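Local coordinates for Baccell_00875 (Bacteroides cellulosilyticus DSM 14838, PDB 5NO8), which is a polysaccharide lyase that removes L-rhamnose caps from complex arabinogalactan proteins, probably by cleaving rhamnose–glucuronic acid linkages, at residues A[43-48]-A[52-57]; A[61-66]-A[149-154]; A[203-208]-A[212-217]. All coordinates share one frame; numbering follows the deposited sequence. Where two conformers were deposited one is given.

Interaction 1: residues A[43-48]-A[52-57]; sequences LTLKGD and MNWVVK
An Asx turn at Asn53 and the type II beta turn from Leu45 to Asp48 frame this contact, in which the end of strand 40-45 turns back against the irregular run that follows it. Asn53 OD1 accepts from Leu43 N at 3.1 Å across the contact and from Val55 N within its own segment; the two donors approach from opposite faces of the amide plane and together restrain the rotation of the amide. Trp54 N answers with an almost straight bond to Leu43 O at 2.9 Å. This oxygen lies in plane at the edge of the Trp54 indole, while Leu45 CD1 comes within 3.7 Å of Trp54 NE1, the two side chains crossing at about a right angle. Met52 CE sits over one indole face, toward the rim. Asp48, its CG anti to the backbone N (chi1 180°), turns OD2 to Met52 N, which meets it from above the carboxylate plane at 3.2 Å. The carboxylate is also held by Arg50 N on OD1 and by a salt bridge from Arg180 to OD2. A single water accepts from Leu45 N and Trp54 NE1 and donates to Met52 O and Asp48 OD2, the last at 2.8 Å.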
loop_
_atom_site.group_PDB
_atom_site.type_symbol
_atom_site.label_atom_id
_atom_site.label_comp_id
_atom_site.label_asym_id
_atom_site.label_seq_id
_atom_site.Cartn_x
_atom_site.Cartn_y
_atom_site.Cartn_z
ATOM N N LEU A 43 -16.420 7.754 17.992
ATOM C CA LEU A 43 -15.258 7.565 18.843
ATOM C C LEU A 43 -14.400 8.792 18.621
ATOM O O LEU A 43 -13.965 9.047 17.501
ATOM C CB LEU A 43 -14.513 6.290 18.435
ATOM C CG LEU A 43 -13.810 5.439 19.493
ATOM C CD1 LEU A 43 -13.360 4.132 18.853
ATOM C CD2 LEU A 43 -12.622 6.174 20.077
ATOM N N THR A 44 -14.213 9.574 19.681
ATOM C CA THR A 44 -13.476 10.828 19.602
ATOM C C THR A 44 -12.466 10.910 20.724
ATOM O O THR A 44 -12.501 10.121 21.672
ATOM C CB THR A 44 -14.410 12.054 19.707
ATOM O OG1 THR A 44 -13.646 13.246 19.521
ATOM C CG2 THR A 44 -15.042 12.121 21.065
ATOM N N LEU A 45 -11.543 11.858 20.608
ATOM C CA LEU A 45 -10.515 12.046 21.624
ATOM C C LEU A 45 -10.714 13.435 22.232
ATOM O O LEU A 45 -10.708 14.451 21.511
ATOM C CB LEU A 45 -9.134 11.895 21.021
ATOM C CG LEU A 45 -8.840 10.504 20.435
ATOM C CD1 LEU A 45 -7.505 10.505 19.737
ATOM C CD2 LEU A 45 -8.851 9.450 21.536
ATOM N N LYS A 46 -10.930 13.457 23.539
ATOM C CA LYS A 46 -11.188 14.720 24.240
ATOM C C LYS A 46 -9.948 15.594 24.158
ATOM O O LYS A 46 -8.850 15.152 24.494
ATOM C CB LYS A 46 -11.539 14.464 25.691
ATOM C CG LYS A 46 -12.105 15.687 26.393
ATOM C CD LYS A 46 -11.874 15.570 27.881
ATOM C CE LYS A 46 -12.382 16.794 28.616
ATOM N NZ LYS A 46 -12.398 16.475 30.074
ATOM N N GLY A 47 -10.122 16.821 23.680
ATOM C CA GLY A 47 -8.994 17.740 23.528
ATOM C C GLY A 47 -8.400 17.784 22.140
ATOM O O GLY A 47 -7.484 18.562 21.890
ATOM N N ASP A 48 -8.901 16.946 21.227
ATOM C CA ASP A 48 -8.599 17.093 19.820
ATOM C C ASP A 48 -9.364 18.315 19.337
ATOM O O ASP A 48 -10.596 18.262 19.244
ATOM C CB ASP A 48 -9.059 15.854 19.040
ATOM C CG ASP A 48 -8.770 15.946 17.553
ATOM O OD1 ASP A 48 -8.129 16.928 17.111
ATOM O OD2 ASP A 48 -9.228 15.035 16.813
ATOM N N MET A 52 -12.151 15.091 15.481
ATOM C CA MET A 52 -12.293 14.020 14.504
ATOM C C MET A 52 -13.091 12.835 15.081
ATOM O O MET A 52 -12.932 12.473 16.245
ATOM C CB MET A 52 -10.892 13.549 14.115
ATOM C CG MET A 52 -10.882 12.299 13.295
ATOM S SD MET A 52 -9.240 12.067 12.668
ATOM C CE MET A 52 -9.562 10.470 11.959
ATOM N N ASN A 53 -13.926 12.249 14.239
ATOM C CA ASN A 53 -14.582 10.964 14.517
ATOM C C ASN A 53 -13.733 9.875 13.875
ATOM O O ASN A 53 -13.503 9.905 12.677
ATOM C CB ASN A 53 -15.979 10.937 13.915
ATOM C CG ASN A 53 -16.783 9.707 14.339
ATOM O OD1 ASN A 53 -16.312 8.853 15.100
ATOM N ND2 ASN A 53 -18.016 9.640 13.872
ATOM N N TRP A 54 -13.236 8.964 14.688
ATOM C CA TRP A 54 -12.303 7.938 14.215
ATOM C C TRP A 54 -12.999 6.780 13.524
ATOM O O TRP A 54 -12.318 5.941 12.896
ATOM C CB TRP A 54 -11.420 7.463 15.360
ATOM C CG TRP A 54 -10.481 8.542 15.768
ATOM C CD1 TRP A 54 -10.721 9.577 16.656
ATOM C CD2 TRP A 54 -9.175 8.769 15.249
ATOM N NE1 TRP A 54 -9.629 10.392 16.732
ATOM C CE2 TRP A 54 -8.663 9.921 15.886
ATOM C CE3 TRP A 54 -8.364 8.084 14.337
ATOM C CZ2 TRP A 54 -7.383 10.411 15.610
ATOM C CZ3 TRP A 54 -7.100 8.561 14.082
ATOM C CH2 TRP A 54 -6.620 9.722 14.712
ATOM N N VAL A 55 -14.324 6.738 13.593
ATOM C CA VAL A 55 -15.108 5.760 12.822
ATOM C C VAL A 55 -15.979 6.391 11.742
ATOM O O VAL A 55 -16.370 7.571 11.816
ATOM C CB VAL A 55 -15.960 4.816 13.718
ATOM C CG1 VAL A 55 -15.087 4.034 14.675
ATOM C CG2 VAL A 55 -17.040 5.535 14.500
ATOM N N VAL A 56 -16.267 5.588 10.728
ATOM C CA VAL A 56 -17.219 5.929 9.691
ATOM C C VAL A 56 -18.586 5.978 10.365
ATOM O O VAL A 56 -18.874 5.129 11.197
ATOM C CB VAL A 56 -17.231 4.867 8.564
ATOM C CG1 VAL A 56 -18.214 5.246 7.455
ATOM C CG2 VAL A 56 -15.831 4.705 7.971
ATOM N N LYS A 57 -19.427 6.940 9.993
ATOM C CA LYS A 57 -20.804 6.949 10.512
ATOM C C LYS A 57 -21.587 5.793 9.933
ATOM O O LYS A 57 -21.481 5.491 8.746
ATOM C CB LYS A 57 -21.491 8.279 10.229
ATOM C CG LYS A 57 -20.950 9.384 11.129
ATOM C CD LYS A 57 -21.757 10.662 11.002
ATOM C CE LYS A 57 -21.544 11.287 9.641
ATOM N NZ LYS A 57 -22.064 12.675 9.585
HETATM O O HOH W 1 -10.572 12.889 17.945
#

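Interaction 2: residues A[61-66]-A[149-154]; sequences TQYPWV and NDNYPD
Direct hydrogen bonding between Gln62 and the 149-154 segment comes down to one amide pair: Gln62 NE2 donates to Asn149 OD1 at 3.0 Å in a fairly straight bond. The donor lies in the carbonyl plane of Asn149, on a lone pair, although the two amide planes stand 73° apart. An extended side chain brings NE2 this far, with CG anti to the backbone N (chi1 -170°). Asn149 OD1 takes a second bond from Asn151 ND2, also at 3.0 Å and tilted somewhat from the carbonyl plane, so two amides grip one oxygen. The other ends of these amides are held too: Gln62 OE1 accepts from Lys57 N, and Asn149 ND2 donates to Asn53 O.

Both segments are loops. Residues 61-66 belong to the connection between strands 40-45 and 75-81 and include a type I beta turn from Tyr63 to Val66, closed by Val66 N on Tyr63 O; residues 149-154 are the last part of the loop between strand 137-145 and helix 155-161, where Asp154 is the N-cap and its OD1 accepts from Gln157 N.

Packing is carried by Tyr63. Its OH comes up against Asn151, 3.2 Å from CB, but its angle to Asn151 OD1 is too poor for a direct hydrogen bond. Asn151 ND2 lies in the plane of the phenol ring at its edge, with ring and amide planes 81° apart.

Water makes the missing link. One molecule accepts from Gln62 NE2 at 2.9 Å, donates to Asn151 OD1 and is hydrogen-bonded to Tyr63 OH at 3.0 Å. Asn151 OD1 also accepts from Arg162 NE.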
loop_
_atom_site.group_PDB
_atom_site.type_symbol
_atom_site.label_atom_id
_atom_site.label_comp_id
_atom_site.label_asym_id
_atom_site.label_seq_id
_atom_site.Cartn_x
_atom_site.Cartn_y
_atom_site.Cartn_z
ATOM N N THR A 61 -25.478 8.403 6.721
ATOM C CA THR A 61 -25.260 9.837 6.452
ATOM C C THR A 61 -23.869 10.189 5.926
ATOM O O THR A 61 -23.663 11.283 5.387
ATOM C CB THR A 61 -25.532 10.697 7.698
ATOM O OG1 THR A 61 -24.596 10.388 8.739
ATOM C CG2 THR A 61 -26.961 10.471 8.208
ATOM N N GLN A 62 -22.909 9.279 6.069
ATOM C CA GLN A 62 -21.591 9.480 5.475
ATOM C C GLN A 62 -21.517 8.788 4.133
ATOM O O GLN A 62 -21.064 9.377 3.157
ATOM C CB GLN A 62 -20.509 8.978 6.427
ATOM C CG GLN A 62 -19.119 9.364 5.985
ATOM C CD GLN A 62 -18.055 9.070 7.011
ATOM O OE1 GLN A 62 -18.349 8.837 8.185
ATOM N NE2 GLN A 62 -16.790 9.141 6.580
ATOM N N TYR A 63 -21.889 7.513 4.099
ATOM C CA TYR A 63 -22.117 6.766 2.860
ATOM C C TYR A 63 -23.493 6.117 2.945
ATOM O O TYR A 63 -23.795 5.432 3.948
ATOM C CB TYR A 63 -21.031 5.685 2.648
ATOM C CG TYR A 63 -19.653 6.271 2.566
ATOM C CD1 TYR A 63 -19.228 6.918 1.416
ATOM C CD2 TYR A 63 -18.786 6.238 3.672
ATOM C CE1 TYR A 63 -17.970 7.488 1.340
ATOM C CE2 TYR A 63 -17.520 6.802 3.610
ATOM C CZ TYR A 63 -17.122 7.418 2.439
ATOM O OH TYR A 63 -15.898 7.969 2.343
ATOM N N PRO A 64 -24.350 6.330 1.931
ATOM C CA PRO A 64 -25.745 5.849 2.061
ATOM C C PRO A 64 -25.897 4.336 2.240
ATOM O O PRO A 64 -26.833 3.882 2.909
ATOM C CB PRO A 64 -26.437 6.352 0.771
ATOM C CG PRO A 64 -25.371 6.960 -0.054
ATOM C CD PRO A 64 -24.212 7.286 0.826
ATOM N N TRP A 65 -24.927 3.575 1.739
ATOM C CA TRP A 65 -24.954 2.113 1.808
ATOM C C TRP A 65 -24.298 1.593 3.098
ATOM O O TRP A 65 -24.291 0.397 3.333
ATOM C CB TRP A 65 -24.286 1.504 0.546
ATOM C CG TRP A 65 -22.910 2.029 0.340
ATOM C CD1 TRP A 65 -21.778 1.527 0.858
ATOM C CD2 TRP A 65 -22.532 3.208 -0.399
ATOM N NE1 TRP A 65 -20.703 2.302 0.501
ATOM C CE2 TRP A 65 -21.133 3.345 -0.266
ATOM C CE3 TRP A 65 -23.241 4.167 -1.135
ATOM C CZ2 TRP A 65 -20.418 4.398 -0.836
ATOM C CZ3 TRP A 65 -22.526 5.233 -1.715
ATOM C CH2 TRP A 65 -21.128 5.328 -1.579
ATOM N N VAL A 66 -23.727 2.468 3.921
ATOM C CA VAL A 66 -23.119 2.056 5.187
ATOM C C VAL A 66 -24.088 2.401 6.316
ATOM O O VAL A 66 -24.138 3.545 6.788
ATOM C CB VAL A 66 -21.760 2.728 5.444
ATOM C CG1 VAL A 66 -21.201 2.264 6.795
ATOM C CG2 VAL A 66 -20.770 2.405 4.336
ATOM N N ASN A 149 -12.148 5.354 10.096
ATOM C CA ASN A 149 -12.564 6.389 9.134
ATOM C C ASN A 149 -11.456 6.659 8.116
ATOM O O ASN A 149 -10.811 7.710 8.139
ATOM C CB ASN A 149 -12.971 7.654 9.923
ATOM C CG ASN A 149 -13.909 8.567 9.161
ATOM O OD1 ASN A 149 -14.420 8.227 8.108
ATOM N ND2 ASN A 149 -14.145 9.759 9.728
ATOM N N ASP A 150 -11.203 5.657 7.277
ATOM C CA ASP A 150 -10.105 5.646 6.318
ATOM C C ASP A 150 -10.743 5.756 4.942
ATOM O O ASP A 150 -11.183 4.768 4.324
ATOM C CB ASP A 150 -9.268 4.365 6.453
ATOM C CG ASP A 150 -7.976 4.402 5.633
ATOM O OD1 ASP A 150 -7.907 5.121 4.589
ATOM O OD2 ASP A 150 -6.999 3.714 6.045
ATOM N N ASN A 151 -10.849 6.992 4.475
ATOM C CA ASN A 151 -11.450 7.276 3.184
ATOM C C ASN A 151 -11.030 8.687 2.739
ATOM O O ASN A 151 -10.411 9.413 3.509
ATOM C CB ASN A 151 -12.976 7.096 3.241
ATOM C CG ASN A 151 -13.591 7.783 4.432
ATOM O OD1 ASN A 151 -13.659 9.006 4.450
ATOM N ND2 ASN A 151 -14.022 6.995 5.453
ATOM N N TYR A 152 -11.340 9.014 1.490
ATOM C CA TYR A 152 -10.764 10.142 0.784
ATOM C C TYR A 152 -11.849 11.050 0.209
ATOM O O TYR A 152 -12.000 11.123 -1.006
ATOM C CB TYR A 152 -9.897 9.632 -0.371
ATOM C CG TYR A 152 -8.728 8.726 -0.008
ATOM C CD1 TYR A 152 -7.912 8.993 1.097
ATOM C CD2 TYR A 152 -8.383 7.655 -0.843
ATOM C CE1 TYR A 152 -6.813 8.173 1.402
ATOM C CE2 TYR A 152 -7.287 6.847 -0.559
ATOM C CZ TYR A 152 -6.515 7.086 0.558
ATOM O OH TYR A 152 -5.410 6.256 0.835
ATOM N N PRO A 153 -12.609 11.742 1.066
ATOM C CA PRO A 153 -13.651 12.652 0.535
ATOM C C PRO A 153 -13.041 13.856 -0.205
ATOM O O PRO A 153 -13.500 14.195 -1.278
ATOM C CB PRO A 153 -14.407 13.095 1.794
ATOM C CG PRO A 153 -13.419 12.924 2.905
ATOM C CD PRO A 153 -12.580 11.744 2.538
ATOM N N ASP A 154 -12.005 14.463 0.363
ATOM C CA ASP A 154 -11.251 15.573 -0.253
ATOM C C ASP A 154 -10.012 15.832 0.603
ATOM O O ASP A 154 -9.961 15.373 1.750
ATOM C CB ASP A 154 -12.099 16.848 -0.396
ATOM C CG ASP A 154 -12.667 17.348 0.924
ATOM O OD1 ASP A 154 -11.918 17.811 1.807
ATOM O OD2 ASP A 154 -13.901 17.338 1.063
HETATM O O HOH W 2 -16.156 10.454 4.044
#

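Interaction 3: residues A[203-208]-A[212-217]; sequences WERGRK and SQTRGI
Arg205 reaches back from its own segment to lie along the backbone of Thr214, Arg215 and Gly216. From CB, the chain sets out with CG anti to the carbonyl carbon (chi1 -58°), then bends at both chi2 and chi3, a curl that brings its outer half against the opposite segment. CD is the first atom to arrive, 3.5 Å from Arg215 O and 3.8 Å from Gly216 CA. Beyond NE the Thr214 carbonyl points at one face of the guanidinium, with Thr214 C 4.0 Å from the plane and over its centre, so the carbonyl meets the flat of the group and not its N-H edge. The N-H groups are used differently: NH2 donates to Asn211 O, and NH1 makes a weak bond to a water at the edge, in the guanidinium plane, which in turn donates to Arg215 O at 2.8 Å. Were Arg205 an alanine, Asn211 O would probably lose its guanidinium donor and a gap would be likely to open in front of the Thr214 carbonyl.

This curl sits beside the place where strands 199-203 and 217-221 come together as an antiparallel pair. Trp203 and Ile217 form a hydrogen-bonded pair there. Ile217 N donates to Trp203 O at 2.8 Å. In return, Trp203 N donates to Ile217 O at 2.9 Å. The CB atoms of Trp203 and Ile217 stand 4.2 Å apart on the same face.

Gly216 lies against Trp203 O and Arg205 CD, where a CB would clash with both. Just before it, Thr214 OG1 accepts from Gly216 N at 3.0 Å in an ST turn. The CB of Arg215 points away from 203-208, and its guanidinium forms salt bridges with Asp150 and Asp608 and donates to Thr165 O.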
loop_
_atom_site.group_PDB
_atom_site.type_symbol
_atom_site.label_atom_id
_atom_site.label_comp_id
_atom_site.label_asym_id
_atom_site.label_seq_id
_atom_site.Cartn_x
_atom_site.Cartn_y
_atom_site.Cartn_z
ATOM N N TRP A 203 -15.202 -4.763 3.640
ATOM C CA TRP A 203 -16.576 -4.795 3.156
ATOM C C TRP A 203 -16.931 -3.471 2.479
ATOM O O TRP A 203 -16.321 -2.448 2.777
ATOM C CB TRP A 203 -17.563 -5.078 4.311
ATOM C CG TRP A 203 -17.368 -6.389 4.937
ATOM C CD1 TRP A 203 -16.637 -6.665 6.046
ATOM C CD2 TRP A 203 -17.875 -7.620 4.473
ATOM N NE1 TRP A 203 -16.683 -8.007 6.319
ATOM C CE2 TRP A 203 -17.421 -8.622 5.358
ATOM C CE3 TRP A 203 -18.689 -7.983 3.398
ATOM C CZ2 TRP A 203 -17.760 -9.971 5.203
ATOM C CZ3 TRP A 203 -18.989 -9.302 3.219
ATOM C CH2 TRP A 203 -18.539 -10.289 4.127
ATOM N N GLU A 204 -17.906 -3.533 1.568
ATOM C CA GLU A 204 -18.492 -2.355 0.881
ATOM C C GLU A 204 -17.528 -1.618 -0.069
ATOM O O GLU A 204 -17.317 -0.391 0.004
ATOM C CB GLU A 204 -19.123 -1.396 1.879
ATOM C CG GLU A 204 -20.189 -2.022 2.761
ATOM C CD GLU A 204 -21.399 -2.491 1.964
ATOM O OE1 GLU A 204 -21.678 -1.899 0.904
ATOM O OE2 GLU A 204 -22.065 -3.462 2.369
ATOM N N ARG A 205 -16.953 -2.385 -0.973
ATOM C CA ARG A 205 -16.264 -1.807 -2.119
ATOM C C ARG A 205 -17.091 -2.024 -3.387
ATOM O O ARG A 205 -17.862 -2.989 -3.491
ATOM C CB ARG A 205 -14.883 -2.420 -2.276
ATOM C CG ARG A 205 -13.994 -2.248 -1.049
ATOM C CD ARG A 205 -13.779 -0.791 -0.641
ATOM N NE ARG A 205 -13.233 0.095 -1.689
ATOM C CZ ARG A 205 -11.936 0.280 -1.974
ATOM N NH1 ARG A 205 -10.977 -0.378 -1.317
ATOM N NH2 ARG A 205 -11.580 1.116 -2.965
ATOM N N GLY A 206 -16.892 -1.148 -4.361
ATOM C CA GLY A 206 -17.607 -1.253 -5.645
ATOM C C GLY A 206 -17.621 0.047 -6.405
ATOM O O GLY A 206 -17.494 1.125 -5.818
ATOM N N ARG A 207 -17.817 -0.061 -7.715
ATOM C CA ARG A 207 -17.934 1.108 -8.579
ATOM C C ARG A 207 -19.023 2.063 -8.075
ATOM O O ARG A 207 -18.830 3.281 -8.067
ATOM C CB ARG A 207 -18.201 0.653 -10.017
ATOM N N LYS A 208 -20.135 1.505 -7.601
ATOM C CA LYS A 208 -21.255 2.300 -7.048
ATOM C C LYS A 208 -21.163 2.581 -5.536
ATOM O O LYS A 208 -22.121 3.089 -4.931
ATOM C CB LYS A 208 -22.570 1.576 -7.332
ATOM N N SER A 212 -12.710 4.245 -5.882
ATOM C CA SER A 212 -11.408 4.380 -5.236
ATOM C C SER A 212 -11.348 5.251 -3.987
ATOM O O SER A 212 -10.299 5.300 -3.325
ATOM C CB SER A 212 -10.401 4.944 -6.271
ATOM O OG SER A 212 -10.525 4.255 -7.527
ATOM N N GLN A 213 -12.445 5.947 -3.653
ATOM C CA GLN A 213 -12.399 7.044 -2.695
ATOM C C GLN A 213 -12.651 6.630 -1.244
ATOM O O GLN A 213 -12.746 7.479 -0.356
ATOM C CB GLN A 213 -13.432 8.120 -3.071
ATOM C CG GLN A 213 -13.530 8.488 -4.542
ATOM C CD GLN A 213 -12.210 8.947 -5.129
ATOM O OE1 GLN A 213 -11.318 9.415 -4.418
ATOM N NE2 GLN A 213 -12.092 8.829 -6.441
ATOM N N THR A 214 -12.755 5.321 -1.005
ATOM C CA THR A 214 -12.920 4.817 0.334
ATOM C C THR A 214 -12.226 3.492 0.477
ATOM O O THR A 214 -12.250 2.720 -0.449
ATOM C CB THR A 214 -14.398 4.614 0.675
ATOM O OG1 THR A 214 -14.490 4.101 2.003
ATOM C CG2 THR A 214 -15.112 3.646 -0.277
ATOM N N ARG A 215 -11.670 3.238 1.655
ATOM C CA ARG A 215 -11.055 1.964 1.929
ATOM C C ARG A 215 -12.112 0.914 2.224
ATOM O O ARG A 215 -11.831 -0.284 2.210
ATOM C CB ARG A 215 -10.080 2.081 3.066
ATOM C CG ARG A 215 -9.119 0.911 3.151
ATOM C CD ARG A 215 -7.909 1.281 3.925
ATOM N NE ARG A 215 -7.049 0.129 4.143
ATOM C CZ ARG A 215 -6.077 0.106 5.036
ATOM N NH1 ARG A 215 -5.820 1.184 5.806
ATOM N NH2 ARG A 215 -5.354 -1.002 5.172
ATOM N N GLY A 216 -13.341 1.354 2.485
ATOM C CA GLY A 216 -14.404 0.465 2.852
ATOM C C GLY A 216 -14.470 0.269 4.361
ATOM O O GLY A 216 -13.973 1.087 5.140
ATOM N N ILE A 217 -15.151 -0.794 4.755
ATOM C CA ILE A 217 -15.418 -1.106 6.154
ATOM C C ILE A 217 -14.532 -2.264 6.580
ATOM O O ILE A 217 -14.665 -3.336 6.052
ATOM C CB ILE A 217 -16.884 -1.490 6.391
ATOM C CG1 ILE A 217 -17.832 -0.354 5.958
ATOM C CG2 ILE A 217 -17.130 -1.871 7.856
ATOM C CD1 ILE A 217 -17.613 0.971 6.636
HETATM O O HOH W 3 -9.702 -1.673 0.938
#

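The three contacts follow one another along the chain, yet 149-154 ties them together in space. Interactions 1 and 2 have centres 14 Å apart and are joined by two probable hydrogen bonds, Lys57 N to Gln62 OE1 at 2.8 Å and Trp54 O to Asn149 N at 2.9 Å, with Val56 packed on Gln62 and Val55 on Asn149. Interactions 2 and 3 are closer, with centres 9 Å apart. There Asp150 OD2 pairs with Arg215 NH1 at 2.8 Å and Tyr152 N reaches Gln213 O, while Trp65 packs on Glu204. Interactions 1 and 3 do not touch, their nearest atoms being about 4 Å apart. Through His594, whose ring meets Tyr152, and Asp608, the second partner at the Asp150–Arg215 junction, interactions 2 and 3 reach the loops on either side in sequence of helix 596-600.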